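Long-range contact in putative laminarinase (PDB 2W39), which probably hydrolyses beta-glucans such as laminarin and lichenin, as a secreted family 16 glycoside hydrolase of a white-rot fungus: residues Y80-Q94 and F179-N193. Sequence-based numbering, arbitrary orientation.
Sequences YTTHVAVFDVRHMPQ and FNANGGGWYAMERTN
Both hydrogens of Asn180 ND2 are used across this contact, one on Met92 O (2.8 Å) and one on Gln94 OE1 (2.9 Å, nearly straight at 178°), while OD1 of the same amide takes Met92 N on a lone pair. The example shows how the connections flanking two antiparallel strands, 83-89 and 185-191, extend their pairing in a family 16 beta-sandwich. The three bonds fix the rotation of the Asn180 amide, and the His91 ring, whose ND1 bonds to Tyr288 O, stacks on it with the planes 2° apart. Phe179, one residue earlier on helix 176-181, is clamped: Met92 CE sits over one face, 3.6 Å from the ring centroid, a CH-pi contact, and Gly184 CA covers the opposite face. A Schellman motif at Gly183 ends the helix and leads into the ladder, where eight backbone bonds run from Val89–Gly185 to His83–Arg191. Phe87 and Met189 pack on strand 115-120 of the other sheet; on the opposite face Val86 and Ala188 meet helix 210-214. At the far end Thr81 O lies over the guanidinium of Arg191, toward its rim and without a hydrogen bond; NH1 bonds to Asp243 O. Thr81 O instead accepts from His83 ND1 (2.8 Å) in the imidazole plane, while NE2 bonds to Glu104.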
ATOM      1  N   TYR A  80       0.868 -15.327  -3.916  1.00  5.45           N
ATOM      2  CA  TYR A  80       2.164 -15.201  -4.575  1.00  6.05           C
ATOM      3  C   TYR A  80       3.285 -15.455  -3.590  1.00  5.96           C
ATOM      4  O   TYR A  80       3.196 -15.099  -2.418  1.00  6.42           O
ATOM      5  CB  TYR A  80       2.334 -13.790  -5.204  1.00  7.29           C
ATOM      6  CG  TYR A  80       1.213 -13.476  -6.162  1.00  6.72           C
ATOM      7  CD1 TYR A  80       1.253 -13.938  -7.477  1.00  7.19           C
ATOM      8  CD2 TYR A  80       0.081 -12.782  -5.736  1.00  7.17           C
ATOM      9  CE1 TYR A  80       0.204 -13.720  -8.346  1.00  6.94           C
ATOM     10  CE2 TYR A  80      -0.974 -12.555  -6.597  1.00  6.95           C
ATOM     11  CZ  TYR A  80      -0.908 -13.010  -7.908  1.00  6.70           C
ATOM     12  OH  TYR A  80      -1.963 -12.772  -8.759  1.00  7.94           O
ATOM     13  N   THR A  81       4.365 -16.049  -4.094  1.00  6.46           N
ATOM     14  CA  THR A  81       5.588 -16.247  -3.310  1.00  6.70           C
ATOM     15  C   THR A  81       6.709 -15.442  -3.993  1.00  5.82           C
ATOM     16  O   THR A  81       6.788 -14.228  -3.785  1.00  6.37           O
ATOM     17  CB  THR A  81       5.924 -17.737  -3.100  1.00  7.94           C
ATOM     18  OG1 THR A  81       6.058 -18.379  -4.376  1.00  8.58           O
ATOM     19  CG2 THR A  81       4.814 -18.419  -2.274  1.00  8.53           C
ATOM     20  N   THR A  82       7.551 -16.092  -4.797  1.00  6.41           N
ATOM     21  CA  THR A  82       8.553 -15.379  -5.583  1.00  6.40           C
ATOM     22  C   THR A  82       7.871 -14.743  -6.795  1.00  6.11           C
ATOM     23  O   THR A  82       7.258 -15.433  -7.623  1.00  6.90           O
ATOM     24  CB  THR A  82       9.675 -16.322  -5.988  1.00  7.32           C
ATOM     25  OG1 THR A  82      10.368 -16.693  -4.795  1.00  9.42           O
ATOM     26  CG2 THR A  82      10.637 -15.660  -6.962  1.00  8.29           C
ATOM     27  N   HIS A  83       7.918 -13.409  -6.869  1.00  5.50           N
ATOM     28  CA  HIS A  83       7.190 -12.698  -7.903  1.00  5.08           C
ATOM     29  C   HIS A  83       7.638 -11.251  -7.933  1.00  4.84           C
ATOM     30  O   HIS A  83       8.354 -10.789  -7.032  1.00  5.19           O
ATOM     31  CB  HIS A  83       5.670 -12.757  -7.658  1.00  5.28           C
ATOM     32  CG  HIS A  83       5.194 -11.926  -6.501  1.00  4.66           C
ATOM     33  ND1 HIS A  83       5.479 -12.237  -5.187  1.00  5.19           N
ATOM     34  CD2 HIS A  83       4.398 -10.831  -6.461  1.00  4.77           C
ATOM     35  CE1 HIS A  83       4.890 -11.351  -4.395  1.00  5.57           C
ATOM     36  NE2 HIS A  83       4.231 -10.482  -5.144  1.00  5.23           N
ATOM     37  N   VAL A  84       7.183 -10.557  -8.982  1.00  4.79           N
ATOM     38  CA  VAL A  84       7.287  -9.101  -9.047  1.00  4.97           C
ATOM     39  C   VAL A  84       5.892  -8.529  -9.231  1.00  4.51           C
ATOM     40  O   VAL A  84       5.132  -9.018 -10.070  1.00  5.46           O
ATOM     41  CB  VAL A  84       8.191  -8.635 -10.219  1.00  4.96           C
ATOM     42  CG1 VAL A  84       8.314  -7.127 -10.243  1.00  8.27           C
ATOM     43  CG2 VAL A  84       9.574  -9.265 -10.106  1.00  6.18           C
ATOM     44  N   ALA A  85       5.549  -7.501  -8.456  1.00  4.83           N
ATOM     45  CA  ALA A  85       4.264  -6.799  -8.606  1.00  5.08           C
ATOM     46  C   ALA A  85       4.554  -5.349  -8.958  1.00  4.75           C
ATOM     47  O   ALA A  85       5.372  -4.700  -8.304  1.00  5.33           O
ATOM     48  CB  ALA A  85       3.437  -6.880  -7.305  1.00  5.75           C
ATOM     49  N   VAL A  86       3.881  -4.851  -9.994  1.00  4.50           N
ATOM     50  CA  VAL A  86       4.091  -3.489 -10.478  1.00  5.06           C
ATOM     51  C   VAL A  86       2.763  -2.746 -10.452  1.00  4.80           C
ATOM     52  O   VAL A  86       1.785  -3.196 -11.054  1.00  5.32           O
ATOM     53  CB  VAL A  86       4.666  -3.462 -11.913  1.00  5.76           C
ATOM     54  CG1 VAL A  86       4.958  -2.024 -12.330  1.00  7.04           C
ATOM     55  CG2 VAL A  86       5.937  -4.322 -11.990  1.00  7.38           C
ATOM     56  N   PHE A  87       2.749  -1.598  -9.786  1.00  5.04           N
ATOM     57  CA  PHE A  87       1.566  -0.764  -9.576  1.00  5.40           C
ATOM     58  C   PHE A  87       1.770   0.555 -10.307  1.00  5.11           C
ATOM     59  O   PHE A  87       2.686   1.304  -9.973  1.00  5.68           O
ATOM     60  CB  PHE A  87       1.357  -0.467  -8.068  1.00  5.42           C
ATOM     61  CG  PHE A  87       1.195  -1.690  -7.193  1.00  4.99           C
ATOM     62  CD1 PHE A  87      -0.054  -2.039  -6.689  1.00  5.91           C
ATOM     63  CD2 PHE A  87       2.290  -2.476  -6.861  1.00  5.57           C
ATOM     64  CE1 PHE A  87      -0.202  -3.164  -5.868  1.00  6.30           C
ATOM     65  CE2 PHE A  87       2.140  -3.614  -6.047  1.00  6.00           C
ATOM     66  CZ  PHE A  87       0.899  -3.964  -5.562  1.00  6.36           C
ATOM     67  N   ASP A  88       0.925   0.817 -11.300  1.00  4.88           N
ATOM     68  CA  ASP A  88       0.954   2.081 -12.054  1.00  5.50           C
ATOM     69  C   ASP A  88      -0.169   2.929 -11.468  1.00  4.96           C
ATOM     70  O   ASP A  88      -1.347   2.653 -11.719  1.00  5.25           O
ATOM     71  CB  ASP A  88       0.776   1.814 -13.555  1.00  6.10           C
ATOM     72  CG  ASP A  88       0.828   3.065 -14.398  1.00  6.77           C
ATOM     73  OD1 ASP A  88       0.884   4.176 -13.852  1.00  7.59           O
ATOM     74  OD2 ASP A  88       0.796   2.921 -15.634  1.00  9.82           O
ATOM     75  N   VAL A  89       0.200   3.911 -10.647  1.00  5.31           N
ATOM     76  CA  VAL A  89      -0.755   4.609  -9.785  1.00  5.38           C
ATOM     77  C   VAL A  89      -0.799   6.089 -10.159  1.00  5.46           C
ATOM     78  O   VAL A  89       0.199   6.795 -10.044  1.00  5.45           O
ATOM     79  CB  VAL A  89      -0.356   4.474  -8.309  1.00  5.47           C
ATOM     80  CG1 VAL A  89      -1.368   5.199  -7.430  1.00  6.01           C
ATOM     81  CG2 VAL A  89      -0.239   2.989  -7.896  1.00  6.50           C
ATOM     82  N   ARG A  90      -1.961   6.545 -10.613  1.00  5.63           N
ATOM     83  CA  ARG A  90      -2.160   7.948 -10.991  1.00  6.19           C
ATOM     84  C   ARG A  90      -2.385   8.837  -9.762  1.00  5.98           C
ATOM     85  O   ARG A  90      -2.014  10.009  -9.775  1.00  6.53           O
ATOM     86  CB  ARG A  90      -3.346   8.095 -11.953  1.00  6.76           C
ATOM     87  CG  ARG A  90      -3.188   7.277 -13.228  1.00  8.26           C
ATOM     88  CD  ARG A  90      -4.273   7.672 -14.238  1.00  9.81           C
ATOM     89  NE  ARG A  90      -4.283   6.832 -15.439  1.00 10.97           N
ATOM     90  CZ  ARG A  90      -5.124   5.831 -15.664  1.00  9.55           C
ATOM     91  NH1 ARG A  90      -6.026   5.469 -14.763  1.00 10.38           N
ATOM     92  NH2 ARG A  90      -5.050   5.168 -16.811  1.00 10.56           N
ATOM     93  N   HIS A  91      -3.043   8.298  -8.731  1.00  5.22           N
ATOM     94  CA  HIS A  91      -3.483   9.079  -7.578  1.00  5.52           C
ATOM     95  C   HIS A  91      -3.613   8.123  -6.401  1.00  4.90           C
ATOM     96  O   HIS A  91      -4.054   6.983  -6.572  1.00  5.13           O
ATOM     97  CB  HIS A  91      -4.845   9.715  -7.885  1.00  5.70           C
ATOM     98  CG  HIS A  91      -5.259  10.818  -6.956  1.00  5.54           C
ATOM     99  ND1 HIS A  91      -5.933  10.592  -5.771  1.00  6.05           N
ATOM    100  CD2 HIS A  91      -5.143  12.164  -7.072  1.00  6.75           C
ATOM    101  CE1 HIS A  91      -6.215  11.756  -5.204  1.00  5.93           C
ATOM    102  NE2 HIS A  91      -5.741  12.723  -5.970  1.00  6.58           N
ATOM    103  N   MET A  92      -3.230   8.581  -5.214  1.00  4.75           N
ATOM    104  CA  MET A  92      -3.494   7.834  -3.984  1.00  4.82           C
ATOM    105  C   MET A  92      -4.326   8.700  -3.045  1.00  5.06           C
ATOM    106  O   MET A  92      -4.374   9.927  -3.184  1.00  5.52           O
ATOM    107  CB  MET A  92      -2.200   7.405  -3.283  1.00  5.27           C
ATOM    108  CG  MET A  92      -1.435   8.537  -2.604  1.00  5.97           C
ATOM    109  SD  MET A  92      -0.087   7.980  -1.526  1.00  5.76           S
ATOM    110  CE  MET A  92       1.076   7.309  -2.747  1.00  6.28           C
ATOM    111  N   PRO A  93      -5.015   8.077  -2.084  1.00  5.15           N
ATOM    112  CA  PRO A  93      -5.838   8.914  -1.219  1.00  5.32           C
ATOM    113  C   PRO A  93      -5.049   9.968  -0.475  1.00  5.61           C
ATOM    114  O   PRO A  93      -3.941   9.721   0.023  1.00  5.92           O
ATOM    115  CB  PRO A  93      -6.450   7.909  -0.239  1.00  5.53           C
ATOM    116  CG  PRO A  93      -6.510   6.603  -1.035  1.00  5.21           C
ATOM    117  CD  PRO A  93      -5.225   6.635  -1.852  1.00  5.23           C
ATOM    118  N   GLN A  94      -5.681  11.126  -0.329  1.00  6.09           N
ATOM    119  CA  GLN A  94      -5.147  12.188   0.523  1.00  6.80           C
ATOM    120  C   GLN A  94      -6.258  12.774   1.384  1.00  6.66           C
ATOM    121  O   GLN A  94      -7.439  12.598   1.102  1.00  7.16           O
ATOM    122  CB  GLN A  94      -4.437  13.273  -0.294  1.00  7.70           C
ATOM    123  CG  GLN A  94      -5.358  14.024  -1.233  1.00  8.64           C
ATOM    124  CD  GLN A  94      -4.646  15.159  -1.930  1.00  9.11           C
ATOM    125  OE1 GLN A  94      -3.744  14.947  -2.740  1.00  8.68           O
ATOM    126  NE2 GLN A  94      -5.053  16.382  -1.620  1.00 12.55           N
ATOM    127  N   PHE A 179       2.882  13.416  -4.282  1.00  5.55           N
ATOM    128  CA  PHE A 179       2.707  12.367  -5.289  1.00  5.18           C
ATOM    129  C   PHE A 179       1.548  12.700  -6.222  1.00  5.02           C
ATOM    130  O   PHE A 179       1.664  12.599  -7.450  1.00  5.27           O
ATOM    131  CB  PHE A 179       2.471  11.073  -4.513  1.00  4.96           C
ATOM    132  CG  PHE A 179       2.105   9.856  -5.337  1.00  4.70           C
ATOM    133  CD1 PHE A 179       3.068   8.912  -5.692  1.00  5.62           C
ATOM    134  CD2 PHE A 179       0.770   9.579  -5.620  1.00  5.06           C
ATOM    135  CE1 PHE A 179       2.715   7.734  -6.351  1.00  5.63           C
ATOM    136  CE2 PHE A 179       0.401   8.384  -6.277  1.00  5.49           C
ATOM    137  CZ  PHE A 179       1.371   7.480  -6.638  1.00  5.49           C
ATOM    138  N   ASN A 180       0.419  13.102  -5.644  1.00  5.13           N
ATOM    139  CA  ASN A 180      -0.758  13.362  -6.461  1.00  5.84           C
ATOM    140  C   ASN A 180      -0.563  14.539  -7.416  1.00  5.63           C
ATOM    141  O   ASN A 180      -0.979  14.491  -8.583  1.00  6.60           O
ATOM    142  CB  ASN A 180      -1.979  13.563  -5.571  1.00  6.59           C
ATOM    143  CG  ASN A 180      -2.425  12.272  -4.920  1.00  5.58           C
ATOM    144  OD1 ASN A 180      -2.146  11.183  -5.442  1.00  5.73           O
ATOM    145  ND2 ASN A 180      -3.115  12.371  -3.790  1.00  6.39           N
ATOM    146  N   ALA A 181       0.073  15.599  -6.918  1.00  6.53           N
ATOM    147  CA  ALA A 181       0.340  16.775  -7.757  1.00  7.11           C
ATOM    148  C   ALA A 181       1.234  16.437  -8.949  1.00  7.20           C
ATOM    149  O   ALA A 181       1.160  17.080 -10.006  1.00  7.64           O
ATOM    150  CB  ALA A 181       0.990  17.854  -6.901  1.00  9.18           C
ATOM    151  N   ASN A 182       2.087  15.443  -8.760  1.00  7.21           N
ATOM    152  CA  ASN A 182       3.031  14.996  -9.773  1.00  7.62           C
ATOM    153  C   ASN A 182       2.451  13.933 -10.713  1.00  7.67           C
ATOM    154  O   ASN A 182       3.171  13.431 -11.578  1.00  8.59           O
ATOM    155  CB  ASN A 182       4.296  14.478  -9.079  1.00  8.21           C
ATOM    156  CG  ASN A 182       5.505  14.503  -9.982  1.00  8.59           C
ATOM    157  OD1 ASN A 182       5.760  15.492 -10.680  1.00 10.62           O
ATOM    158  ND2 ASN A 182       6.276  13.414  -9.977  1.00  9.01           N
ATOM    159  N   GLY A 183       1.175  13.567 -10.547  1.00  7.09           N
ATOM    160  CA  GLY A 183       0.581  12.517 -11.373  1.00  6.99           C
ATOM    161  C   GLY A 183       0.942  11.102 -10.955  1.00  6.42           C
ATOM    162  O   GLY A 183       0.804  10.169 -11.751  1.00  6.73           O
ATOM    163  N   GLY A 184       1.412  10.940  -9.728  1.00  6.15           N
ATOM    164  CA  GLY A 184       1.661   9.618  -9.170  1.00  6.28           C
ATOM    165  C   GLY A 184       2.956   9.034  -9.679  1.00  5.56           C
ATOM    166  O   GLY A 184       3.988   9.722  -9.729  1.00  6.09           O
ATOM    167  N   GLY A 185       2.930   7.761 -10.070  1.00  5.79           N
ATOM    168  CA  GLY A 185       4.136   7.070 -10.497  1.00  6.09           C
ATOM    169  C   GLY A 185       3.966   5.578 -10.381  1.00  5.46           C
ATOM    170  O   GLY A 185       2.846   5.069 -10.308  1.00  5.71           O
ATOM    171  N   TRP A 186       5.097   4.884 -10.386  1.00  5.03           N
ATOM    172  CA  TRP A 186       5.116   3.428 -10.390  1.00  5.27           C
ATOM    173  C   TRP A 186       5.802   2.927  -9.140  1.00  5.19           C
ATOM    174  O   TRP A 186       6.868   3.426  -8.733  1.00  5.87           O
ATOM    175  CB  TRP A 186       5.885   2.882 -11.589  1.00  5.94           C
ATOM    176  CG  TRP A 186       5.286   3.199 -12.918  1.00  6.38           C
ATOM    177  CD1 TRP A 186       4.413   2.410 -13.623  1.00  6.82           C
ATOM    178  CD2 TRP A 186       5.535   4.355 -13.724  1.00  6.83           C
ATOM    179  NE1 TRP A 186       4.106   3.010 -14.818  1.00  7.82           N
ATOM    180  CE2 TRP A 186       4.776   4.204 -14.907  1.00  7.24           C
ATOM    181  CE3 TRP A 186       6.320   5.512 -13.556  1.00  6.76           C
ATOM    182  CZ2 TRP A 186       4.788   5.154 -15.938  1.00  8.10           C
ATOM    183  CZ3 TRP A 186       6.342   6.457 -14.596  1.00  7.96           C
ATOM    184  CH2 TRP A 186       5.572   6.268 -15.769  1.00  8.20           C
ATOM    185  N   TYR A 187       5.184   1.938  -8.509  1.00  4.67           N
ATOM    186  CA  TYR A 187       5.815   1.159  -7.437  1.00  4.91           C
ATOM    187  C   TYR A 187       5.986  -0.255  -7.936  1.00  4.58           C
ATOM    188  O   TYR A 187       5.030  -0.854  -8.453  1.00  5.73           O
ATOM    189  CB  TYR A 187       4.957   1.167  -6.174  1.00  4.76           C
ATOM    190  CG  TYR A 187       5.231   2.370  -5.295  1.00  5.15           C
ATOM    191  CD1 TYR A 187       4.475   3.541  -5.393  1.00  5.33           C
ATOM    192  CD2 TYR A 187       6.278   2.329  -4.367  1.00  5.15           C
ATOM    193  CE1 TYR A 187       4.756   4.639  -4.563  1.00  5.63           C
ATOM    194  CE2 TYR A 187       6.574   3.424  -3.568  1.00  5.40           C
ATOM    195  CZ  TYR A 187       5.808   4.566  -3.673  1.00  5.15           C
ATOM    196  OH  TYR A 187       6.150   5.620  -2.866  1.00  5.89           O
ATOM    197  N   ALA A 188       7.180  -0.816  -7.757  1.00  4.74           N
ATOM    198  CA  ALA A 188       7.440  -2.211  -8.127  1.00  4.92           C
ATOM    199  C   ALA A 188       8.071  -2.906  -6.935  1.00  4.85           C
ATOM    200  O   ALA A 188       8.910  -2.331  -6.235  1.00  5.68           O
ATOM    201  CB  ALA A 188       8.352  -2.285  -9.337  1.00  5.51           C
ATOM    202  N   MET A 189       7.678  -4.152  -6.706  1.00  4.72           N
ATOM    203  CA  MET A 189       8.217  -4.933  -5.595  1.00  4.73           C
ATOM    204  C   MET A 189       8.634  -6.281  -6.144  1.00  4.86           C
ATOM    205  O   MET A 189       7.817  -6.958  -6.777  1.00  5.43           O
ATOM    206  CB  MET A 189       7.158  -5.060  -4.490  1.00  5.26           C
ATOM    207  CG  MET A 189       7.610  -5.711  -3.181  1.00  6.65           C
ATOM    208  SD  MET A 189       7.878  -7.501  -3.277  1.00  5.98           S
ATOM    209  CE  MET A 189       6.225  -8.082  -3.626  1.00  9.51           C
ATOM    210  N   GLU A 190       9.903  -6.643  -5.938  1.00  4.82           N
ATOM    211  CA  GLU A 190      10.419  -7.966  -6.255  1.00  5.35           C
ATOM    212  C   GLU A 190      10.666  -8.726  -4.965  1.00  5.00           C
ATOM    213  O   GLU A 190      11.377  -8.250  -4.078  1.00  5.70           O
ATOM    214  CB  GLU A 190      11.719  -7.869  -7.067  1.00  5.19           C
ATOM    215  CG  GLU A 190      12.335  -9.243  -7.359  1.00  6.44           C
ATOM    216  CD  GLU A 190      13.648  -9.197  -8.106  1.00  7.34           C
ATOM    217  OE1 GLU A 190      14.253  -8.115  -8.185  1.00  8.67           O
ATOM    218  OE2 GLU A 190      14.082 -10.274  -8.590  1.00  9.11           O
ATOM    219  N   ARG A 191      10.083  -9.922  -4.878  1.00  4.77           N
ATOM    220  CA  ARG A 191      10.302 -10.810  -3.742  1.00  5.47           C
ATOM    221  C   ARG A 191      10.895 -12.115  -4.262  1.00  5.61           C
ATOM    222  O   ARG A 191      10.342 -12.770  -5.145  1.00  5.89           O
ATOM    223  CB  ARG A 191       8.981 -11.111  -3.033  1.00  5.95           C
ATOM    224  CG  ARG A 191       9.114 -12.234  -2.018  1.00  6.47           C
ATOM    225  CD  ARG A 191       7.853 -12.458  -1.202  1.00  6.58           C
ATOM    226  NE  ARG A 191       7.855 -13.826  -0.694  1.00  6.93           N
ATOM    227  CZ  ARG A 191       6.756 -14.484  -0.341  1.00  6.77           C
ATOM    228  NH1 ARG A 191       5.587 -13.858  -0.301  1.00  7.21           N
ATOM    229  NH2 ARG A 191       6.843 -15.762  -0.005  1.00  7.24           N
ATOM    230  N   THR A 192      12.026 -12.491  -3.680  1.00  6.79           N
ATOM    231  CA  THR A 192      12.649 -13.781  -3.911  1.00  8.24           C
ATOM    232  C   THR A 192      12.923 -14.435  -2.561  1.00  8.74           C
ATOM    233  O   THR A 192      12.603 -13.875  -1.513  1.00  9.09           O
ATOM    234  CB  THR A 192      13.970 -13.659  -4.692  1.00  8.86           C
ATOM    235  OG1 THR A 192      14.985 -13.132  -3.831  1.00  9.38           O
ATOM    236  CG2 THR A 192      13.812 -12.793  -5.944  1.00  9.59           C
ATOM    237  N   ASN A 193      13.526 -15.624  -2.581  1.00 10.16           N
ATOM    238  CA  ASN A 193      13.932 -16.258  -1.329  1.00 11.02           C
ATOM    239  C   ASN A 193      14.971 -15.442  -0.598  1.00 10.32           C
ATOM    240  O   ASN A 193      15.112 -15.575   0.628  1.00 11.46           O
ATOM    241  CB  ASN A 193      14.544 -17.633  -1.570  1.00 11.38           C
ATOM    242  CG  ASN A 193      14.824 -18.383  -0.269  1.00 12.63           C
ATOM    243  OD1 ASN A 193      15.998 -18.634   0.135  1.00 15.70           O
ATOM    244  ND2 ASN A 193      13.749 -18.743   0.409  1.00 12.51           N
TER
HETATM  245  O   HOH W   1       9.637 -16.107  -1.996  0.50 14.97           O
HETATM  246  O   HOH W   2      -2.809  12.654  -9.411  1.00  9.14           O